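Local coordinates for protein peptidyl-prolyl cis-trans isomerase (Hirschia baltica, PDB 5EX2) that probably catalyses the cis-trans isomerisation of peptide bonds preceding proline in the periplasm and binds metal ions, at residues P128-Q133 / E177-D182. Residues are numbered along the deposited sequence; the frame is centred on the assembly and turned at random.
Sequences PIETRQ and ESRFLD. With MG (magnesium ion), chain C.
E130 and R179 meet through a salt bridge that is the one direct bond between segment 128-133, on a strand, and the loop 177-182. NH2 of R179 points to OE1 of E130 at 2.9 Å, a weak bond, its N-H...O angle 150°, with OE1 at the edge of the guanidinium near its plane. The carboxylate is turned 62° from that plane, so the two groups do not form a flat, two-pronged pair. E130 gets there by stretching out, its CG anti to the backbone N (chi1 -176°) and the chain extended beyond.

Within its own loop R179 is gripped twice more. NE of R179 reaches OD2 of D182 at 2.8 Å, on the syn side of that carboxylate, and NH1 of R179 meets OE2 of E177 at 3.0 Å, on the anti side. Both oxygens lie close to the guanidinium plane and fix its rotation; D252 is a further salt-bridge partner of NH1.

The acids themselves come close, OE1 of E130 lying 3.8 Å from OD2 of D182. A water donates to OE1 of E130 and to OD2 of D182, 2.7 Å from each, which probably eases the repulsion. An alanine in place of R179 would probably strip E130, E177 and D182 of their shared positive charge, leaving E130 and D182 facing each other across the bridging water with no cation between them.

Further along, Q133 binds a magnesium ion through OE1 at 2.4 Å, with Q115, E135 and three waters completing the shell.

Taken together, E130, E177, R179 and D182 form a surface salt-bridge network, tying a separate five-stranded antiparallel sheet to the loop between strands 171-174 and 187-191 of the cyclophilin barrel.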
loop_
_atom_site.group_PDB
_atom_site.type_symbol
_atom_site.label_atom_id
_atom_site.label_comp_id
_atom_site.label_asym_id
_atom_site.label_seq_id
_atom_site.Cartn_x
_atom_site.Cartn_y
_atom_site.Cartn_z
ATOM N N PRO A 128 -1.534 -7.438 -0.959
ATOM C CA PRO A 128 -2.369 -8.281 -1.801
ATOM C C PRO A 128 -1.760 -8.322 -3.191
ATOM O O PRO A 128 -1.276 -7.307 -3.698
ATOM C CB PRO A 128 -3.714 -7.570 -1.774
ATOM C CG PRO A 128 -3.343 -6.114 -1.630
ATOM C CD PRO A 128 -2.115 -6.097 -0.771
ATOM N N ILE A 129 -1.802 -9.491 -3.822
ATOM C CA ILE A 129 -1.201 -9.693 -5.125
ATOM C C ILE A 129 -2.173 -10.487 -5.978
ATOM O O ILE A 129 -2.817 -11.402 -5.476
ATOM C CB ILE A 129 0.139 -10.454 -5.039
ATOM C CG1 ILE A 129 1.121 -9.753 -4.095
ATOM C CG2 ILE A 129 0.744 -10.649 -6.430
ATOM C CD1 ILE A 129 1.659 -8.448 -4.620
ATOM N N GLU A 130 -2.320 -10.094 -7.239
ATOM C CA GLU A 130 -3.026 -10.891 -8.235
ATOM C C GLU A 130 -2.028 -11.241 -9.323
ATOM O O GLU A 130 -1.116 -10.481 -9.627
ATOM C CB GLU A 130 -4.237 -10.143 -8.813
ATOM C CG GLU A 130 -5.041 -10.977 -9.771
ATOM C CD GLU A 130 -6.361 -10.355 -10.145
ATOM O OE1 GLU A 130 -6.536 -9.128 -9.977
ATOM O OE2 GLU A 130 -7.224 -11.107 -10.609
ATOM N N THR A 131 -2.186 -12.418 -9.910
ATOM C CA THR A 131 -1.164 -12.904 -10.803
ATOM C C THR A 131 -1.714 -13.784 -11.888
ATOM O O THR A 131 -2.709 -14.458 -11.694
ATOM C CB THR A 131 -0.109 -13.688 -10.012
ATOM O OG1 THR A 131 1.010 -14.007 -10.837
ATOM C CG2 THR A 131 -0.679 -14.952 -9.365
ATOM N N ARG A 132 -1.038 -13.745 -13.031
ATOM C CA ARG A 132 -1.172 -14.794 -14.027
ATOM C C ARG A 132 -0.559 -16.068 -13.445
ATOM O O ARG A 132 0.176 -16.034 -12.458
ATOM C CB ARG A 132 -0.509 -14.372 -15.339
ATOM C CG ARG A 132 -1.020 -13.046 -15.876
ATOM C CD ARG A 132 -2.491 -13.096 -16.228
ATOM N NE ARG A 132 -2.726 -13.905 -17.415
ATOM C CZ ARG A 132 -3.922 -14.101 -17.963
ATOM N NH1 ARG A 132 -5.005 -13.525 -17.446
ATOM N NH2 ARG A 132 -4.030 -14.849 -19.046
ATOM N N GLN A 133 -0.894 -17.207 -14.026
ATOM C CA GLN A 133 -0.515 -18.469 -13.420
ATOM C C GLN A 133 0.987 -18.710 -13.434
ATOM O O GLN A 133 1.664 -18.473 -14.430
ATOM C CB GLN A 133 -1.240 -19.611 -14.136
ATOM C CG GLN A 133 -2.686 -19.686 -13.735
ATOM C CD GLN A 133 -2.893 -20.105 -12.299
ATOM O OE1 GLN A 133 -1.952 -20.539 -11.612
ATOM N NE2 GLN A 133 -4.122 -20.003 -11.835
ATOM N N GLU A 177 -12.548 -1.666 -2.179
ATOM C CA GLU A 177 -12.079 -2.467 -3.298
ATOM C C GLU A 177 -12.500 -1.848 -4.618
ATOM O O GLU A 177 -13.678 -1.584 -4.846
ATOM C CB GLU A 177 -12.621 -3.890 -3.187
ATOM C CG GLU A 177 -12.319 -4.775 -4.416
ATOM C CD GLU A 177 -12.930 -6.165 -4.319
ATOM O OE1 GLU A 177 -13.826 -6.359 -3.473
ATOM O OE2 GLU A 177 -12.525 -7.066 -5.097
ATOM N N SER A 178 -11.518 -1.645 -5.492
ATOM C CA SER A 178 -11.754 -0.982 -6.773
ATOM C C SER A 178 -10.989 -1.662 -7.901
ATOM O O SER A 178 -9.986 -1.135 -8.384
ATOM C CB SER A 178 -11.355 0.483 -6.673
ATOM O OG SER A 178 -12.089 1.123 -5.644
ATOM N N ARG A 179 -11.453 -2.836 -8.308
ATOM C CA ARG A 179 -10.656 -3.698 -9.174
ATOM C C ARG A 179 -10.587 -3.184 -10.596
ATOM O O ARG A 179 -9.728 -3.619 -11.364
ATOM C CB ARG A 179 -11.192 -5.131 -9.154
ATOM C CG ARG A 179 -11.290 -5.727 -7.761
ATOM C CD ARG A 179 -9.944 -5.760 -7.016
ATOM N NE ARG A 179 -9.091 -6.829 -7.521
ATOM C CZ ARG A 179 -9.231 -8.107 -7.195
ATOM N NH1 ARG A 179 -10.184 -8.482 -6.349
ATOM N NH2 ARG A 179 -8.413 -9.021 -7.705
ATOM N N PHE A 180 -11.471 -2.247 -10.937
ATOM C CA PHE A 180 -11.430 -1.600 -12.250
ATOM C C PHE A 180 -10.176 -0.741 -12.420
ATOM O O PHE A 180 -9.846 -0.361 -13.534
ATOM C CB PHE A 180 -12.689 -0.751 -12.468
ATOM C CG PHE A 180 -13.020 0.128 -11.306
ATOM C CD1 PHE A 180 -13.833 -0.329 -10.278
ATOM C CD2 PHE A 180 -12.506 1.403 -11.228
ATOM C CE1 PHE A 180 -14.124 0.480 -9.198
ATOM C CE2 PHE A 180 -12.794 2.217 -10.158
ATOM C CZ PHE A 180 -13.606 1.744 -9.133
ATOM N N LEU A 181 -9.453 -0.469 -11.328
ATOM C CA LEU A 181 -8.169 0.229 -11.423
ATOM C C LEU A 181 -7.007 -0.689 -11.727
ATOM O O LEU A 181 -5.933 -0.228 -12.135
ATOM C CB LEU A 181 -7.851 0.949 -10.124
ATOM C CG LEU A 181 -8.852 1.994 -9.661
ATOM C CD1 LEU A 181 -8.340 2.600 -8.367
ATOM C CD2 LEU A 181 -9.083 3.068 -10.707
ATOM N N ASP A 182 -7.208 -1.986 -11.505
ATOM C CA ASP A 182 -6.103 -2.933 -11.573
ATOM C C ASP A 182 -5.498 -2.985 -12.976
ATOM O O ASP A 182 -6.214 -2.971 -13.984
ATOM C CB ASP A 182 -6.566 -4.333 -11.166
ATOM C CG ASP A 182 -7.015 -4.425 -9.721
ATOM O OD1 ASP A 182 -6.912 -3.435 -8.978
ATOM O OD2 ASP A 182 -7.447 -5.542 -9.338
HETATM MG MG MG C . -1.191 -22.611 -10.734
HETATM O O HOH W 1 -8.243 -7.427 -11.115
HETATM O O HOH W 2 -2.883 -23.514 -12.059
HETATM O O HOH W 3 -1.322 -24.515 -9.459
HETATM O O HOH W 4 0.522 -21.558 -9.318
#